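Local coordinates for DUF871 domain-containing protein (Enterococcus faecalis, PDB 2P0O), which is of unproven function but probably acts as a 6-phospho-N-acetylmuramidase, with a TIM barrel followed by a smaller cyclophilin-like domain, at residues K25-G30 with K60-K65; E142-Y147 with A218-D223; I188-P193 with K197-N202; T263-A268 with V272-L277. All blocks are in the same frame, centred on the assembly; numbering follows the deposited sequence.

Overall arrangement
Contacts 1 to 3 belong to the eight-stranded TIM barrel and contact 4 to the smaller C-terminal domain. Contact 2 lies inside the barrel, joining strands 141-144 and 218-221 past the intervening 173-178. Contact 1, on the helical shell, lies with its centre about 17 Å from that of contact 2, and Met26 CE meets Ile221 CG1 at 4.0 Å. Contact 3 folds up a loop whose sequence falls between the two strands of contact 2; their centres are about 13 Å apart, and Asp223 OD2 probably accepts a hydrogen bond from Leu192 N at 2.9 Å. The sodium ion is about 12 Å from the side chains of Tyr220 and His198. Contact 4 is remote, its nearest atoms about 14 Å from contact 3.

Contact 1 (K25-G30 with K60-K65); sequences KMKALG and KAEKMK
Lys27 reaches across to the end of the neighbouring helix and passes over the side chains of Glu62 and Met64, running the opposite way to both. With CG anti to the backbone N (chi1 170°) and a bend at chi2 (76°), the lysine is steered along the other segment. Its first half meets Glu62, where Lys27 CB comes to 3.8 Å from Glu62 CG. Lys27 CD lies 3.8 Å from CG of Met64, a selenomethionine, while nearer the root Lys27 CB is 4.0 Å from Met64 SE. The carboxylate of Glu62 lies beside the lysine's methylenes: its OE2 is 6.6 Å from Lys27 NZ, too far for a salt bridge, while Glu62 O sits 3.1 Å from Lys27 CE. The helices concerned, 17-28 and 48-62, are the first two of the TIM-barrel shell, and both stop here in Schellman motifs, with Gly30 and Lys63 as the positive-phi C-prime residues. Lys63, at the turn, offers its carbonyl: Lys27 NZ donates to Lys63 O at 2.9 Å. The C=O...N angle is 137° and the ammonium stands above the carbonyl plane, away from a lone-pair direction. The same nitrogen makes a salt bridge with Asp32, just ahead of strand 33-38, and Met64 also packs on Ile23 of helix 17-28 and on Ile7 of strand 4-8.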
# COMPACT_ATOMS: atom_id res chain seq x y z
N LYS A 25 15.42 -2.19 -3.38
CA LYS A 25 14.75 -0.96 -3.80
C LYS A 25 13.56 -0.62 -2.92
O LYS A 25 13.35 0.53 -2.57
CB LYS A 25 14.27 -1.07 -5.23
CG LYS A 25 15.32 -0.68 -6.22
CD LYS A 25 14.85 -0.94 -7.64
CE LYS A 25 16.04 -0.74 -8.58
NZ LYS A 25 15.54 -0.86 -9.97
N MSE A 26 12.77 -1.64 -2.55
CA MSE A 26 11.58 -1.41 -1.73
C MSE A 26 11.98 -0.85 -0.35
O MSE A 26 11.36 0.10 0.13
CB MSE A 26 10.72 -2.67 -1.64
CG MSE A 26 10.05 -3.01 -2.98
SE MSE A 26 8.86 -1.57 -3.66
CE MSE A 26 7.20 -2.16 -2.83
N LYS A 27 13.03 -1.42 0.24
CA LYS A 27 13.58 -0.86 1.47
C LYS A 27 13.93 0.63 1.33
O LYS A 27 13.50 1.43 2.16
CB LYS A 27 14.80 -1.64 1.94
CG LYS A 27 15.55 -0.96 3.08
CD LYS A 27 14.80 -1.14 4.38
CE LYS A 27 15.52 -0.43 5.51
NZ LYS A 27 14.82 -0.72 6.78
N ALA A 28 14.69 1.01 0.30
CA ALA A 28 14.97 2.42 0.03
C ALA A 28 13.71 3.27 -0.26
O ALA A 28 13.72 4.49 -0.17
CB ALA A 28 16.02 2.59 -1.09
N LEU A 29 12.61 2.62 -0.60
CA LEU A 29 11.38 3.35 -0.84
C LEU A 29 10.51 3.45 0.41
O LEU A 29 9.37 3.88 0.32
CB LEU A 29 10.60 2.66 -1.97
CG LEU A 29 10.77 3.05 -3.45
CD1 LEU A 29 11.95 3.91 -3.77
CD2 LEU A 29 10.69 1.82 -4.38
N GLY A 30 11.02 3.02 1.57
CA GLY A 30 10.25 3.08 2.81
C GLY A 30 9.47 1.83 3.24
O GLY A 30 8.55 1.91 4.06
N LYS A 60 18.28 -9.36 7.16
CA LYS A 60 19.18 -8.88 8.21
C LYS A 60 20.04 -7.71 7.73
O LYS A 60 20.15 -6.70 8.42
CB LYS A 60 20.08 -10.01 8.75
CG LYS A 60 19.45 -10.88 9.84
CD LYS A 60 19.92 -12.35 9.76
CE LYS A 60 21.32 -12.54 10.28
NZ LYS A 60 21.84 -13.92 9.95
N ALA A 61 20.64 -7.85 6.54
CA ALA A 61 21.51 -6.83 5.95
C ALA A 61 20.74 -5.56 5.63
O ALA A 61 21.24 -4.45 5.74
CB ALA A 61 22.16 -7.37 4.70
N GLU A 62 19.51 -5.76 5.23
CA GLU A 62 18.67 -4.69 4.75
C GLU A 62 17.84 -4.08 5.89
O GLU A 62 17.20 -3.06 5.70
CB GLU A 62 17.80 -5.26 3.62
CG GLU A 62 17.44 -4.30 2.53
CD GLU A 62 18.62 -3.66 1.82
OE1 GLU A 62 19.62 -4.34 1.54
OE2 GLU A 62 18.52 -2.44 1.53
N LYS A 63 17.90 -4.69 7.08
CA LYS A 63 17.16 -4.27 8.29
C LYS A 63 15.66 -4.30 8.05
O LYS A 63 14.96 -3.28 8.12
CB LYS A 63 17.63 -2.92 8.82
CG LYS A 63 19.01 -2.95 9.44
CD LYS A 63 19.54 -1.55 9.55
CE LYS A 63 21.01 -1.51 9.94
NZ LYS A 63 21.55 -0.14 9.65
N MSE A 64 15.19 -5.49 7.75
CA MSE A 64 13.80 -5.71 7.43
C MSE A 64 13.31 -6.91 8.22
O MSE A 64 14.07 -7.82 8.52
CB MSE A 64 13.63 -5.97 5.94
CG MSE A 64 14.05 -4.80 5.08
SE MSE A 64 13.89 -5.28 3.19
CE MSE A 64 11.98 -4.98 2.84
N LYS A 65 12.04 -6.87 8.55
CA LYS A 65 11.43 -7.94 9.29
C LYS A 65 10.94 -9.02 8.33
O LYS A 65 10.77 -8.76 7.13
CB LYS A 65 10.30 -7.36 10.13
CG LYS A 65 10.85 -6.37 11.16
CD LYS A 65 9.78 -5.85 12.09
CE LYS A 65 9.51 -6.85 13.20
NZ LYS A 65 8.29 -6.44 13.96

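Contact 2 (E142-Y147 with A218-D223); sequences EAWHNY and AVYIGD
Trp144 and Tyr220 meet as a T-shaped (edge-to-face) pair, and these two buried side chains contribute the largest areas to the contact. The edge of the indole's six-membered ring is directed at the phenol face: the ring centroids are 4.7 Å apart and the planes make an angle of 68°. CH2 of Trp144 lies 3.4 Å above the Tyr220 ring plane, over its centre, and its closest atom there is Tyr220 CZ at 3.5 Å. CZ3 of Trp144 follows behind, 3.9 Å from Tyr220 CG, which places the outer corner of the indole across the ring. For Trp144, CG lies beside the backbone N (chi1 -72°), and this swings the indole off its own strand toward Tyr220. At the other end of the indole, Trp144 NE1 donates to Glu142 OE1 at 3.3 Å with an N-H...O angle of 148°; the oxygen uses its anti lone pair, and this bond limits rotation of the tryptophan ring. Phe175 stacks with Trp144, while Met4 and Phe177 touch Tyr220, so the pair is set among further hydrophobic groups. Farther along the segments, Tyr147 CD2 approaches Gly222 CA more loosely, at 4.8 Å. Strand 173-178 lies between strands 141-144 and 218-221 in the sheet, so Trp144 and Tyr220 meet across it through inward-pointing side chains, as in the packed interior of a TIM barrel.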
# COMPACT_ATOMS: atom_id res chain seq x y z
N GLU A 142 0.36 -9.92 16.07
CA GLU A 142 -0.01 -9.22 14.84
C GLU A 142 -1.17 -9.95 14.21
O GLU A 142 -1.04 -11.12 13.84
CB GLU A 142 1.17 -9.16 13.87
CG GLU A 142 2.39 -8.50 14.50
CD GLU A 142 3.61 -8.37 13.60
OE1 GLU A 142 3.63 -8.91 12.46
OE2 GLU A 142 4.56 -7.69 14.04
N ALA A 143 -2.32 -9.29 14.11
CA ALA A 143 -3.46 -9.93 13.48
C ALA A 143 -3.38 -9.59 12.00
O ALA A 143 -3.50 -8.42 11.64
CB ALA A 143 -4.76 -9.43 14.09
N TRP A 144 -3.11 -10.61 11.18
CA TRP A 144 -2.98 -10.45 9.72
C TRP A 144 -4.25 -10.86 8.99
O TRP A 144 -4.77 -11.98 9.18
CB TRP A 144 -1.85 -11.30 9.14
CG TRP A 144 -0.50 -10.82 9.45
CD1 TRP A 144 0.11 -10.85 10.68
CD2 TRP A 144 0.44 -10.25 8.54
NE1 TRP A 144 1.37 -10.32 10.58
CE2 TRP A 144 1.60 -9.94 9.29
CE3 TRP A 144 0.41 -9.93 7.17
CZ2 TRP A 144 2.75 -9.36 8.72
CZ3 TRP A 144 1.54 -9.34 6.59
CH2 TRP A 144 2.69 -9.07 7.36
N HIS A 145 -4.74 -9.96 8.15
CA HIS A 145 -5.81 -10.32 7.24
C HIS A 145 -5.26 -11.21 6.15
O HIS A 145 -4.05 -11.29 5.94
CB HIS A 145 -6.39 -9.07 6.61
CG HIS A 145 -7.27 -8.32 7.54
ND1 HIS A 145 -8.60 -8.66 7.74
CD2 HIS A 145 -7.04 -7.24 8.32
CE1 HIS A 145 -9.13 -7.83 8.62
NE2 HIS A 145 -8.20 -6.95 8.98
N ASN A 146 -6.15 -11.89 5.48
CA ASN A 146 -5.81 -12.71 4.37
C ASN A 146 -5.81 -11.90 3.09
O ASN A 146 -6.21 -10.73 3.10
CB ASN A 146 -6.85 -13.81 4.25
CG ASN A 146 -6.80 -14.77 5.43
OD1 ASN A 146 -5.74 -15.03 5.99
ND2 ASN A 146 -7.96 -15.34 5.77
N TYR A 147 -5.36 -12.52 2.00
CA TYR A 147 -5.58 -11.97 0.65
C TYR A 147 -6.41 -12.91 -0.20
O TYR A 147 -6.65 -14.06 0.18
CB TYR A 147 -4.28 -11.59 -0.06
CG TYR A 147 -3.23 -12.68 -0.08
CD1 TYR A 147 -3.40 -13.81 -0.87
CD2 TYR A 147 -2.07 -12.57 0.68
CE1 TYR A 147 -2.45 -14.84 -0.90
CE2 TYR A 147 -1.11 -13.59 0.66
CZ TYR A 147 -1.30 -14.70 -0.15
OH TYR A 147 -0.37 -15.71 -0.20
N ALA A 218 -0.33 -1.64 9.50
CA ALA A 218 0.64 -1.98 8.45
C ALA A 218 -0.02 -2.41 7.16
O ALA A 218 -1.10 -3.01 7.17
CB ALA A 218 1.60 -3.05 8.95
N VAL A 219 0.64 -2.10 6.04
CA VAL A 219 0.14 -2.48 4.73
C VAL A 219 1.25 -3.15 3.92
O VAL A 219 2.34 -2.58 3.79
CB VAL A 219 -0.42 -1.25 3.95
CG1 VAL A 219 -1.03 -1.72 2.63
CG2 VAL A 219 -1.46 -0.53 4.78
N TYR A 220 0.94 -4.35 3.40
CA TYR A 220 1.85 -5.15 2.60
C TYR A 220 1.37 -5.37 1.17
O TYR A 220 0.19 -5.64 0.94
CB TYR A 220 2.06 -6.53 3.26
CG TYR A 220 3.06 -6.50 4.41
CD1 TYR A 220 2.86 -5.65 5.52
CD2 TYR A 220 4.21 -7.33 4.39
CE1 TYR A 220 3.78 -5.61 6.57
CE2 TYR A 220 5.16 -7.30 5.47
CZ TYR A 220 4.92 -6.44 6.55
OH TYR A 220 5.78 -6.38 7.60
N ILE A 221 2.29 -5.30 0.22
CA ILE A 221 2.01 -5.74 -1.13
C ILE A 221 1.82 -7.26 -1.09
O ILE A 221 2.73 -7.98 -0.63
CB ILE A 221 3.15 -5.40 -2.14
CG1 ILE A 221 3.72 -3.98 -1.90
CG2 ILE A 221 2.67 -5.63 -3.60
CD1 ILE A 221 2.66 -2.88 -2.04
N GLY A 222 0.67 -7.73 -1.59
CA GLY A 222 0.37 -9.16 -1.62
C GLY A 222 1.08 -9.88 -2.75
O GLY A 222 1.62 -10.99 -2.55
N ASP A 223 1.06 -9.31 -3.96
CA ASP A 223 1.73 -9.95 -5.10
C ASP A 223 3.28 -9.82 -5.07
O ASP A 223 3.81 -9.04 -4.28
CB ASP A 223 1.21 -9.36 -6.40
CG ASP A 223 -0.24 -9.63 -6.60
OD1 ASP A 223 -0.56 -10.70 -7.14
OD2 ASP A 223 -1.07 -8.78 -6.21

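Contact 3 (I188-P193 with K197-N202); sequences IFAGLP and KHRGQN
Arg199 folds back on Ala190 and Pro193 within one long loop of the TIM barrel, the connection from strand 173-178 to helix 203-212. It belongs to a type II beta turn, His198 to Gln201, closed by Gln201 N to His198 O at 2.9 Å. A chi1 of 174° sends CG away from the backbone N, and further bends at chi2 (89°) and chi3 curl the chain so that one face of the guanidinium receives the CG-CD edge of Pro193. Pro193 CG lies 3.4 Å above the guanidinium plane, over its centre, and Pro193 CD is 3.2 Å from Arg199 NH1. The edge of the group is used differently: Arg199 NH1 donates to Ala190 O at 3.1 Å with an N-H...O angle of 164°. That oxygen is in the guanidinium plane, although the nitrogen stands well above the carbonyl plane of Ala190. NH2 takes Glu196 as salt-bridge partner and also bonds to Tyr148 O, which further fixes the rotation of the group. His198, which opens the turn, packs on Ala206 and Leu210 of helix 203-212. A water joins the two segments once more, donating to Ala190 O at 2.8 Å and accepting from Gly200 N at 2.8 Å.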
# COMPACT_ATOMS: atom_id res chain seq x y z
N ILE A 188 -4.44 -17.27 -11.06
CA ILE A 188 -5.46 -16.36 -11.59
C ILE A 188 -4.91 -15.02 -12.08
O ILE A 188 -5.46 -14.47 -13.01
CB ILE A 188 -6.67 -16.15 -10.61
CG1 ILE A 188 -7.19 -17.48 -10.03
CG2 ILE A 188 -7.82 -15.35 -11.29
CD1 ILE A 188 -7.52 -18.56 -11.07
N PHE A 189 -3.84 -14.51 -11.47
CA PHE A 189 -3.19 -13.25 -11.92
C PHE A 189 -4.10 -12.02 -11.84
O PHE A 189 -3.96 -11.07 -12.63
CB PHE A 189 -2.61 -13.38 -13.35
CG PHE A 189 -1.63 -14.51 -13.49
CD1 PHE A 189 -0.31 -14.35 -13.10
CD2 PHE A 189 -2.04 -15.74 -14.00
CE1 PHE A 189 0.60 -15.39 -13.21
CE2 PHE A 189 -1.14 -16.80 -14.13
CZ PHE A 189 0.19 -16.62 -13.73
N ALA A 190 -5.02 -12.04 -10.89
CA ALA A 190 -5.95 -10.96 -10.70
C ALA A 190 -5.58 -10.11 -9.47
O ALA A 190 -6.39 -9.28 -9.01
CB ALA A 190 -7.34 -11.51 -10.52
N GLY A 191 -4.39 -10.34 -8.92
CA GLY A 191 -3.91 -9.52 -7.78
C GLY A 191 -4.30 -10.18 -6.47
O GLY A 191 -5.20 -11.00 -6.45
N LEU A 192 -3.61 -9.83 -5.39
CA LEU A 192 -3.88 -10.38 -4.06
C LEU A 192 -4.27 -9.28 -3.10
O LEU A 192 -3.51 -8.91 -2.18
CB LEU A 192 -2.64 -11.12 -3.52
CG LEU A 192 -2.10 -12.29 -4.38
CD1 LEU A 192 -0.92 -13.01 -3.74
CD2 LEU A 192 -3.16 -13.31 -4.75
N PRO A 193 -5.49 -8.75 -3.28
CA PRO A 193 -5.93 -7.75 -2.35
C PRO A 193 -6.52 -8.41 -1.11
O PRO A 193 -6.94 -9.56 -1.15
CB PRO A 193 -7.04 -7.04 -3.12
CG PRO A 193 -7.68 -8.16 -3.91
CD PRO A 193 -6.53 -9.07 -4.29
N LYS A 197 -12.58 -3.87 -3.03
CA LYS A 197 -12.57 -2.59 -3.74
C LYS A 197 -11.18 -2.23 -4.28
O LYS A 197 -11.04 -1.33 -5.10
CB LYS A 197 -13.10 -1.46 -2.83
CG LYS A 197 -12.15 -1.17 -1.66
CD LYS A 197 -12.61 0.09 -0.87
CE LYS A 197 -11.72 0.25 0.36
NZ LYS A 197 -12.12 1.38 1.21
N HIS A 198 -10.14 -2.93 -3.84
CA HIS A 198 -8.81 -2.67 -4.35
C HIS A 198 -8.45 -3.50 -5.57
O HIS A 198 -7.36 -3.35 -6.11
CB HIS A 198 -7.78 -2.84 -3.25
CG HIS A 198 -7.84 -1.75 -2.23
ND1 HIS A 198 -7.35 -1.90 -0.95
CD2 HIS A 198 -8.34 -0.49 -2.30
CE1 HIS A 198 -7.54 -0.77 -0.28
NE2 HIS A 198 -8.15 0.09 -1.07
N ARG A 199 -9.37 -4.36 -6.00
CA ARG A 199 -9.12 -5.27 -7.10
C ARG A 199 -8.82 -4.47 -8.36
O ARG A 199 -9.64 -3.67 -8.81
CB ARG A 199 -10.34 -6.20 -7.32
CG ARG A 199 -10.25 -7.13 -8.56
CD ARG A 199 -9.58 -8.46 -8.26
NE ARG A 199 -10.07 -9.10 -7.04
CZ ARG A 199 -9.40 -10.01 -6.34
NH1 ARG A 199 -8.19 -10.41 -6.73
NH2 ARG A 199 -9.97 -10.54 -5.26
N GLY A 200 -7.64 -4.71 -8.93
CA GLY A 200 -7.21 -4.04 -10.14
C GLY A 200 -6.98 -2.55 -9.96
O GLY A 200 -6.95 -1.82 -10.95
N GLN A 201 -6.84 -2.09 -8.71
CA GLN A 201 -6.63 -0.64 -8.45
C GLN A 201 -5.14 -0.29 -8.23
O GLN A 201 -4.31 -1.18 -8.02
CB GLN A 201 -7.48 -0.14 -7.26
CG GLN A 201 -9.02 -0.25 -7.41
CD GLN A 201 -9.55 0.29 -8.73
OE1 GLN A 201 -9.32 1.45 -9.09
NE2 GLN A 201 -10.27 -0.55 -9.46
N ASN A 202 -4.82 1.00 -8.32
CA ASN A 202 -3.46 1.51 -8.08
C ASN A 202 -3.05 1.11 -6.67
O ASN A 202 -3.67 1.53 -5.71
CB ASN A 202 -3.46 3.05 -8.20
CG ASN A 202 -2.06 3.65 -8.04
OD1 ASN A 202 -1.19 3.09 -7.37
ND2 ASN A 202 -1.84 4.78 -8.69
O HOH W 1 -5.85 -6.68 -8.17

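Contact 4 (T263-A268 with V272-L277); sequences TNRLDA and VLRSEL
A single antiparallel beta bridge joins Asn264 to Ser275, a non-hydrogen-bonded pair flanked by two backbone bonds, in the C-terminal domain of the cyclophilin-like clan. Glu276 N donates to Thr263 O at 3.1 Å, and Arg265 N to Arg274 O at 3.2 Å. Beyond this the backbones part, and the side chain of Asn264 carries the pairing on: its chi1 of -168° turns the amide away from its own backbone N, and Asn264 OD1 accepts from Arg274 N at 3.0 Å, the N-H...O angle being 164°. The amide's other branch, Asn264 ND2, rests 3.5 Å from Leu273 CD2 and bonds to Lys350 O, so both ends of this buried amide have polar partners.

Arg265 and Arg274 stack their guanidinium groups, with centres 4.1 Å apart and planes 12° from parallel. NH2 of Arg274 lies over one face of the Arg265 group, offset toward its rim. Two like charges this close would probably be unfavourable alone, but each has a carboxylate partner that probably offsets it: Arg265 grips Asp267 side-on, NE to OD1 at 2.9 Å and NH1 to OD2 at 3.0 Å, and Arg274 is salt-bridged to Glu318. Glu276 runs alongside Thr263, its CG 3.9 Å from Thr263 CB. The bridge, one residue past the end of strand 260-263, ties the edge of the mixed sheet that strand shares with 354-359 to strand 272-275, at the edge of an antiparallel sheet next to 319-322; Leu273 of the latter edge packs on Val321 in its own sheet and on Phe355 of the other.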
# COMPACT_ATOMS: atom_id res chain seq x y z
N THR A 263 -0.35 22.93 -3.99
CA THR A 263 -0.80 22.67 -2.64
C THR A 263 -2.30 22.87 -2.55
O THR A 263 -2.81 23.97 -2.80
CB THR A 263 -0.10 23.60 -1.64
OG1 THR A 263 1.32 23.51 -1.81
CG2 THR A 263 -0.47 23.25 -0.21
N ASN A 264 -3.01 21.82 -2.15
CA ASN A 264 -4.42 21.94 -1.82
C ASN A 264 -4.65 22.88 -0.62
O ASN A 264 -3.98 22.77 0.44
CB ASN A 264 -5.09 20.56 -1.63
CG ASN A 264 -6.63 20.65 -1.56
OD1 ASN A 264 -7.26 21.46 -2.26
ND2 ASN A 264 -7.23 19.80 -0.73
N ARG A 265 -5.53 23.85 -0.81
CA ARG A 265 -5.94 24.77 0.26
C ARG A 265 -6.27 24.00 1.52
O ARG A 265 -6.84 22.90 1.45
CB ARG A 265 -7.16 25.57 -0.17
CG ARG A 265 -6.80 26.68 -1.11
CD ARG A 265 -8.01 27.49 -1.48
NE ARG A 265 -8.72 28.05 -0.32
CZ ARG A 265 -8.89 29.36 -0.12
NH1 ARG A 265 -9.56 29.76 0.94
NH2 ARG A 265 -8.39 30.24 -0.98
N LEU A 266 -5.91 24.58 2.65
CA LEU A 266 -6.22 24.02 3.95
C LEU A 266 -7.73 24.04 4.29
O LEU A 266 -8.19 23.30 5.17
CB LEU A 266 -5.44 24.78 5.00
CG LEU A 266 -4.01 24.34 5.24
CD1 LEU A 266 -3.33 25.32 6.22
CD2 LEU A 266 -4.01 22.93 5.82
N ASP A 267 -8.50 24.91 3.65
CA ASP A 267 -9.93 24.78 3.78
C ASP A 267 -10.43 24.12 2.53
O ASP A 267 -10.81 24.78 1.56
CB ASP A 267 -10.63 26.11 4.07
CG ASP A 267 -10.16 27.23 3.18
OD1 ASP A 267 -9.20 27.08 2.40
OD2 ASP A 267 -10.78 28.30 3.27
N ALA A 268 -10.37 22.79 2.54
CA ALA A 268 -10.56 21.98 1.35
C ALA A 268 -12.02 21.94 0.88
O ALA A 268 -12.91 21.66 1.65
CB ALA A 268 -10.06 20.56 1.61
N VAL A 272 -13.75 20.01 -5.40
CA VAL A 272 -12.53 20.27 -6.18
C VAL A 272 -11.33 20.31 -5.27
O VAL A 272 -11.43 20.60 -4.07
CB VAL A 272 -12.59 21.65 -6.93
CG1 VAL A 272 -13.66 21.68 -8.06
CG2 VAL A 272 -12.82 22.82 -5.97
N LEU A 273 -10.18 20.00 -5.84
CA LEU A 273 -8.90 20.36 -5.25
C LEU A 273 -8.60 21.79 -5.73
O LEU A 273 -8.83 22.10 -6.91
CB LEU A 273 -7.79 19.41 -5.73
CG LEU A 273 -7.81 17.99 -5.20
CD1 LEU A 273 -6.61 17.17 -5.74
CD2 LEU A 273 -7.86 17.91 -3.62
N ARG A 274 -8.13 22.65 -4.85
CA ARG A 274 -7.84 24.04 -5.25
C ARG A 274 -6.38 24.38 -5.04
O ARG A 274 -5.87 24.31 -3.91
CB ARG A 274 -8.68 25.07 -4.47
CG ARG A 274 -10.18 24.87 -4.50
CD ARG A 274 -10.86 25.91 -3.59
NE ARG A 274 -10.72 27.28 -4.13
CZ ARG A 274 -11.02 28.40 -3.46
NH1 ARG A 274 -10.90 29.59 -4.06
NH2 ARG A 274 -11.48 28.33 -2.22
N SER A 275 -5.71 24.77 -6.12
CA SER A 275 -4.29 25.11 -6.05
C SER A 275 -4.17 26.50 -5.49
O SER A 275 -4.57 27.49 -6.10
CB SER A 275 -3.62 25.02 -7.41
OG SER A 275 -2.28 25.51 -7.31
N GLU A 276 -3.61 26.56 -4.29
CA GLU A 276 -3.61 27.80 -3.54
C GLU A 276 -2.85 29.00 -4.14
O GLU A 276 -3.04 30.13 -3.67
CB GLU A 276 -3.23 27.55 -2.09
CG GLU A 276 -1.81 27.13 -1.83
CD GLU A 276 -1.48 27.32 -0.34
OE1 GLU A 276 -2.45 27.61 0.43
OE2 GLU A 276 -0.29 27.20 0.04
N LEU A 277 -2.05 28.77 -5.17
CA LEU A 277 -1.28 29.86 -5.78
C LEU A 277 -1.63 30.09 -7.26
O LEU A 277 -2.54 29.45 -7.81
CB LEU A 277 0.23 29.61 -5.61
CG LEU A 277 0.74 29.13 -4.23
CD1 LEU A 277 2.17 28.63 -4.34
CD2 LEU A 277 0.63 30.21 -3.14
O HOH W 2 -0.61 25.61 -5.20
O HOH W 3 -10.53 19.69 -1.57
O HOH W 4 -9.74 22.50 -2.04